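Local coordinates for tRNA threonylcarbamoyladenosine biosynthesis protein TsaB (PDB 5BR9) that probably takes part in making the threonylcarbamoyladenosine modification of tRNA, at residues A[211-214]-A[218-221]; A[66-71]-A[88-93]. One frame throughout, in Å; residues are numbered along the deposited sequence.

Contact 1. Residues A[211-214]-A[218-221]; sequences EGVE and ALPV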
ATOM      1  N   GLU A 211     -20.007  12.016  -4.128  1.00 27.63           N
ATOM      2  CA  GLU A 211     -18.875  11.211  -4.572  1.00 27.24           C
ATOM      3  C   GLU A 211     -18.531  10.192  -3.507  1.00 29.41           C
ATOM      4  O   GLU A 211     -19.043  10.254  -2.392  1.00 33.30           O
ATOM      5  CB  GLU A 211     -17.672  12.085  -4.880  1.00 26.40           C
ATOM      6  CG  GLU A 211     -17.895  13.026  -6.058  1.00 33.26           C
ATOM      7  CD  GLU A 211     -16.675  13.897  -6.342  1.00 43.61           C
ATOM      8  OE1 GLU A 211     -16.856  15.019  -6.860  1.00 42.62           O
ATOM      9  OE2 GLU A 211     -15.541  13.463  -6.041  1.00 45.03           O
ATOM     10  N   GLY A 212     -17.658   9.254  -3.844  1.00 28.42           N
ATOM     11  CA  GLY A 212     -17.296   8.208  -2.914  1.00 29.50           C
ATOM     12  C   GLY A 212     -17.385   6.887  -3.628  1.00 34.05           C
ATOM     13  O   GLY A 212     -18.338   6.626  -4.344  1.00 30.96           O
ATOM     14  N   VAL A 213     -16.374   6.052  -3.445  1.00 38.19           N
ATOM     15  CA  VAL A 213     -16.256   4.827  -4.205  1.00 38.33           C
ATOM     16  C   VAL A 213     -16.139   3.699  -3.198  1.00 36.73           C
ATOM     17  O   VAL A 213     -15.540   3.892  -2.151  1.00 38.88           O
ATOM     18  CB  VAL A 213     -15.056   4.923  -5.163  1.00 38.69           C
ATOM     19  CG1 VAL A 213     -14.669   3.571  -5.682  1.00 46.16           C
ATOM     20  CG2 VAL A 213     -15.388   5.887  -6.318  1.00 31.19           C
ATOM     21  N   GLU A 214     -16.730   2.540  -3.466  1.00 40.77           N
ATOM     22  CA  GLU A 214     -16.537   1.441  -2.525  1.00 46.56           C
ATOM     23  C   GLU A 214     -15.164   0.805  -2.778  1.00 43.50           C
ATOM     24  O   GLU A 214     -14.606   0.907  -3.873  1.00 41.07           O
ATOM     25  CB  GLU A 214     -17.673   0.407  -2.596  1.00 58.32           C
ATOM     26  CG  GLU A 214     -17.817  -0.363  -3.900  1.00 77.98           C
ATOM     27  CD  GLU A 214     -18.859  -1.480  -3.806  1.00 88.74           C
ATOM     28  OE1 GLU A 214     -18.791  -2.293  -2.858  1.00 89.58           O
ATOM     29  OE2 GLU A 214     -19.755  -1.536  -4.674  1.00 93.33           O
ATOM     30  N   ALA A 218     -13.134  -0.196  -8.898  1.00 41.05           N
ATOM     31  CA  ALA A 218     -11.936   0.334  -9.538  1.00 40.80           C
ATOM     32  C   ALA A 218     -11.737   1.781  -9.122  1.00 44.20           C
ATOM     33  O   ALA A 218     -12.657   2.609  -9.166  1.00 36.66           O
ATOM     34  CB  ALA A 218     -12.018   0.207 -11.067  1.00 41.70           C
ATOM     35  N   LEU A 219     -10.513   2.070  -8.715  1.00 38.45           N
ATOM     36  CA  LEU A 219     -10.179   3.343  -8.108  1.00 41.49           C
ATOM     37  C   LEU A 219      -9.742   4.355  -9.156  1.00 36.94           C
ATOM     38  O   LEU A 219      -8.866   4.056  -9.981  1.00 39.87           O
ATOM     39  CB  LEU A 219      -9.074   3.140  -7.074  1.00 38.87           C
ATOM     40  CG  LEU A 219      -9.051   3.953  -5.797  1.00 42.81           C
ATOM     41  CD1 LEU A 219     -10.462   4.141  -5.260  1.00 43.89           C
ATOM     42  CD2 LEU A 219      -8.189   3.204  -4.803  1.00 40.80           C
ATOM     43  N   PRO A 220     -10.339   5.563  -9.121  1.00 40.08           N
ATOM     44  CA  PRO A 220      -9.968   6.646 -10.041  1.00 45.08           C
ATOM     45  C   PRO A 220      -8.643   7.282  -9.613  1.00 46.13           C
ATOM     46  O   PRO A 220      -8.537   8.490  -9.416  1.00 46.65           O
ATOM     47  CB  PRO A 220     -11.145   7.623  -9.920  1.00 37.91           C
ATOM     48  CG  PRO A 220     -11.610   7.441  -8.488  1.00 42.00           C
ATOM     49  CD  PRO A 220     -11.421   5.966  -8.198  1.00 42.82           C
ATOM     50  N   VAL A 221      -7.639   6.428  -9.451  1.00 50.01           N
ATOM     51  CA  VAL A 221      -6.278   6.838  -9.147  1.00 45.19           C
ATOM     52  C   VAL A 221      -5.420   6.149 -10.186  1.00 49.41           C
ATOM     53  O   VAL A 221      -5.478   4.930 -10.327  1.00 51.52           O
ATOM     54  CB  VAL A 221      -5.863   6.464  -7.697  1.00 40.85           C
ATOM     55  CG1 VAL A 221      -4.433   6.900  -7.405  1.00 38.51           C
ATOM     56  CG2 VAL A 221      -6.834   7.076  -6.697  1.00 35.18           C
TER
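Val213 meets Leu219 and Pro220 across a bend in the loop that follows helix 196-208, the second limb of which is shaped by an inverse gamma turn centred on Pro220. Both methyls of Val213 do the touching. CG1, anti to the backbone N (chi1 164°), comes within 4.1 Å of the carbonyl oxygen of Ala218 and 4.3 Å of Leu219 CD1. CG2 lies anti to the carbonyl carbon and approaches the proline ring at its delta carbon, 4.4 Å from Pro220 CD. A beta-branched valine suits this place because one short side chain can meet several neighbours at once. The approaches to Leu219 and Pro220 are loose apolar ones at the surface, and the backbones stay well apart, 7.4 Å between Val213 CA and Leu219 CA.

Behind them stands the body of the domain. The backbone of Val213 is hydrogen-bonded to Val98 on strand 98-101, while Leu219 rests on Val98 and on Ile84 of helix 77-94. Gly212 has a phi of +132°, where a beta carbon would press on the carbonyl oxygen of Glu211, so glycine suits this position. Proline, with its restricted phi, fits the centre of the gamma turn, which Val221 N closes by a 2.7 Å hydrogen bond to Leu219 O.

Contact 2. Residues A[66-71]-A[88-93]; sequences DAIAFG and QGLAFA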
ATOM      1  N   ASP A  66     -18.059   8.111   8.187  1.00 25.10           N
ATOM      2  CA  ASP A  66     -18.949   7.909   7.050  1.00 19.73           C
ATOM      3  C   ASP A  66     -18.205   7.610   5.746  1.00 30.20           C
ATOM      4  O   ASP A  66     -18.708   6.889   4.877  1.00 24.73           O
ATOM      5  CB  ASP A  66     -19.831   9.148   6.877  1.00 21.51           C
ATOM      6  CG  ASP A  66     -20.763   9.371   8.070  1.00 28.01           C
ATOM      7  OD1 ASP A  66     -21.288   8.369   8.602  1.00 21.24           O
ATOM      8  OD2 ASP A  66     -20.978  10.537   8.471  1.00 28.45           O
ATOM      9  N   ALA A  67     -17.007   8.173   5.614  1.00 23.95           N
ATOM     10  CA  ALA A  67     -16.200   8.003   4.415  1.00 25.05           C
ATOM     11  C   ALA A  67     -14.747   8.366   4.725  1.00 24.29           C
ATOM     12  O   ALA A  67     -14.472   9.102   5.682  1.00 23.23           O
ATOM     13  CB  ALA A  67     -16.746   8.858   3.268  1.00 18.57           C
ATOM     14  N   ILE A  68     -13.822   7.833   3.929  1.00 22.19           N
ATOM     15  CA  ILE A  68     -12.391   8.083   4.149  1.00 21.17           C
ATOM     16  C   ILE A  68     -11.787   8.744   2.930  1.00 23.05           C
ATOM     17  O   ILE A  68     -11.910   8.230   1.815  1.00 23.82           O
ATOM     18  CB  ILE A  68     -11.638   6.792   4.481  1.00 28.59           C
ATOM     19  CG1 ILE A  68     -12.332   6.044   5.627  1.00 28.04           C
ATOM     20  CG2 ILE A  68     -10.216   7.122   4.861  1.00 25.76           C
ATOM     21  CD1 ILE A  68     -11.786   4.669   5.874  1.00 34.05           C
ATOM     22  N   ALA A  69     -11.172   9.904   3.140  1.00 24.64           N
ATOM     23  CA  ALA A  69     -10.527  10.648   2.072  1.00 19.66           C
ATOM     24  C   ALA A  69      -9.015  10.551   2.166  1.00 26.85           C
ATOM     25  O   ALA A  69      -8.467  10.478   3.264  1.00 20.74           O
ATOM     26  CB  ALA A  69     -10.959  12.095   2.115  1.00 19.44           C
ATOM     27  N   PHE A  70      -8.338  10.573   1.019  1.00 22.26           N
ATOM     28  CA  PHE A  70      -6.881  10.531   1.011  1.00 24.63           C
ATOM     29  C   PHE A  70      -6.315  11.294  -0.194  1.00 30.23           C
ATOM     30  O   PHE A  70      -6.979  11.400  -1.224  1.00 22.42           O
ATOM     31  CB  PHE A  70      -6.372   9.085   0.985  1.00 31.97           C
ATOM     32  CG  PHE A  70      -6.693   8.354  -0.284  1.00 29.64           C
ATOM     33  CD1 PHE A  70      -5.725   8.197  -1.277  1.00 28.75           C
ATOM     34  CD2 PHE A  70      -7.955   7.827  -0.496  1.00 30.26           C
ATOM     35  CE1 PHE A  70      -6.023   7.527  -2.454  1.00 29.42           C
ATOM     36  CE2 PHE A  70      -8.255   7.154  -1.675  1.00 33.02           C
ATOM     37  CZ  PHE A  70      -7.302   7.009  -2.648  1.00 25.30           C
ATOM     38  N   GLY A  71      -5.091  11.802  -0.066  1.00 23.70           N
ATOM     39  CA  GLY A  71      -4.402  12.377  -1.192  1.00 24.65           C
ATOM     40  C   GLY A  71      -3.900  11.288  -2.131  1.00 33.29           C
ATOM     41  O   GLY A  71      -3.116  10.435  -1.730  1.00 34.52           O
ATOM     42  N   GLN A  88      -8.055   1.719   1.526  1.00 28.97           N
ATOM     43  CA  GLN A  88      -8.843   0.629   0.961  1.00 27.35           C
ATOM     44  C   GLN A  88      -9.158  -0.462   1.994  1.00 26.38           C
ATOM     45  O   GLN A  88     -10.267  -0.991   2.036  1.00 28.68           O
ATOM     46  CB  GLN A  88      -8.103   0.028  -0.232  1.00 29.69           C
ATOM     47  CG  GLN A  88      -8.292   0.830  -1.531  1.00 31.95           C
ATOM     48  CD  GLN A  88      -7.654   0.143  -2.743  1.00 41.79           C
ATOM     49  OE1 GLN A  88      -8.263   0.047  -3.801  1.00 54.13           O
ATOM     50  NE2 GLN A  88      -6.416  -0.330  -2.582  1.00 37.78           N
ATOM     51  N   GLY A  89      -8.158  -0.843   2.785  1.00 28.31           N
ATOM     52  CA  GLY A  89      -8.353  -1.831   3.834  1.00 29.48           C
ATOM     53  C   GLY A  89      -9.331  -1.355   4.908  1.00 28.28           C
ATOM     54  O   GLY A  89     -10.241  -2.087   5.306  1.00 22.47           O
ATOM     55  N   LEU A  90      -9.145  -0.117   5.359  1.00 26.23           N
ATOM     56  CA  LEU A  90      -9.998   0.493   6.367  1.00 25.48           C
ATOM     57  C   LEU A  90     -11.423   0.482   5.847  1.00 31.56           C
ATOM     58  O   LEU A  90     -12.347   0.048   6.537  1.00 30.42           O
ATOM     59  CB  LEU A  90      -9.556   1.929   6.683  1.00 26.59           C
ATOM     60  CG  LEU A  90      -8.260   2.184   7.443  1.00 25.09           C
ATOM     61  CD1 LEU A  90      -8.040   3.669   7.535  1.00 25.61           C
ATOM     62  CD2 LEU A  90      -8.315   1.583   8.851  1.00 26.14           C
ATOM     63  N   ALA A  91     -11.572   0.940   4.606  1.00 29.99           N
ATOM     64  CA  ALA A  91     -12.872   1.164   4.012  1.00 27.25           C
ATOM     65  C   ALA A  91     -13.599  -0.134   3.726  1.00 22.43           C
ATOM     66  O   ALA A  91     -14.808  -0.212   3.896  1.00 26.38           O
ATOM     67  CB  ALA A  91     -12.731   1.984   2.742  1.00 22.27           C
ATOM     68  N   PHE A  92     -12.861  -1.161   3.326  1.00 27.50           N
ATOM     69  CA  PHE A  92     -13.453  -2.475   3.064  1.00 23.90           C
ATOM     70  C   PHE A  92     -14.000  -3.091   4.359  1.00 29.53           C
ATOM     71  O   PHE A  92     -15.064  -3.725   4.378  1.00 31.43           O
ATOM     72  CB  PHE A  92     -12.422  -3.387   2.438  1.00 21.72           C
ATOM     73  CG  PHE A  92     -12.925  -4.765   2.092  1.00 22.17           C
ATOM     74  CD1 PHE A  92     -13.483  -5.025   0.850  1.00 27.05           C
ATOM     75  CD2 PHE A  92     -12.789  -5.804   2.988  1.00 22.47           C
ATOM     76  CE1 PHE A  92     -13.896  -6.297   0.513  1.00 25.49           C
ATOM     77  CE2 PHE A  92     -13.217  -7.078   2.667  1.00 28.14           C
ATOM     78  CZ  PHE A  92     -13.773  -7.323   1.424  1.00 28.95           C
ATOM     79  N   ALA A  93     -13.237  -2.941   5.436  1.00 24.07           N
ATOM     80  CA  ALA A  93     -13.633  -3.504   6.717  1.00 26.35           C
ATOM     81  C   ALA A  93     -14.832  -2.775   7.322  1.00 23.67           C
ATOM     82  O   ALA A  93     -15.705  -3.416   7.897  1.00 24.03           O
ATOM     83  CB  ALA A  93     -12.468  -3.482   7.671  1.00 21.77           C
TER
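Ile68, on strand 67-71, faces Ala91 on helix 77-94, and their CA atoms, 6.9 Å apart, are the nearest CA pair of the two segments. The strand is held in its sheet by backbone bonds from Ile68 to Pro97 and Leu99 and from Ala67 and Ala69 to Leu13, while the helix keeps its own ladder, with Phe92 N bonded to Gln88 O. Apolar side-chain packing joins the two segments, together with one methyl against the helix backbone.

That methyl is the bridge. Ile68 CG1 lies anti to the carbonyl carbon, and chi2 of 171° extends the chain, carrying CD1 to the helix surface. There it sits 3.6 Å from Leu90 CB and 4.2 Å from Ala91 CB, also approaching Ala91 N. The side chains of Ile68 and Leu90 cross at about a right angle. Beta-branched isoleucine suits an extended strand, and its long branch spans to the helix. The small Ala91 lets that branch reach the helix backbone, and it packs on Val98 as well. All three touching residues are buried. Apolar Leu90 can pack both on Ile68 and on Gly89 of the second subunit, so this helix lies between its own sheet and the partner chain.

The arrangement is the strand-to-helix packing of a beta-alpha-beta crossover, here strand 67-71, helix 77-94 and the parallel strand 98-101, in the actin-like ATPase (ASKHA) fold.

In the fold
Contact 2 is buried, its helix facing the second subunit, and contact 1 lies at the surface, yet their centres are only about 10 Å apart and both are tied to the same crossover unit. Contact 2 packs its first strand on its helix; contact 1 is a fold in the C-terminal loop laid against that helix and strand 98-101. The two meet directly where Leu219 CD2 packs against Gln88 OE1 at 3.3 Å and where Val221 CG2 approaches Phe70 CZ at 4.1 Å. Both rest mainly on apolar side chains, but the chemistry differs with place: buried aliphatic side chains in contact 2, partly exposed valine and leucine with an exposed proline in contact 1, and glutamates beside the valine.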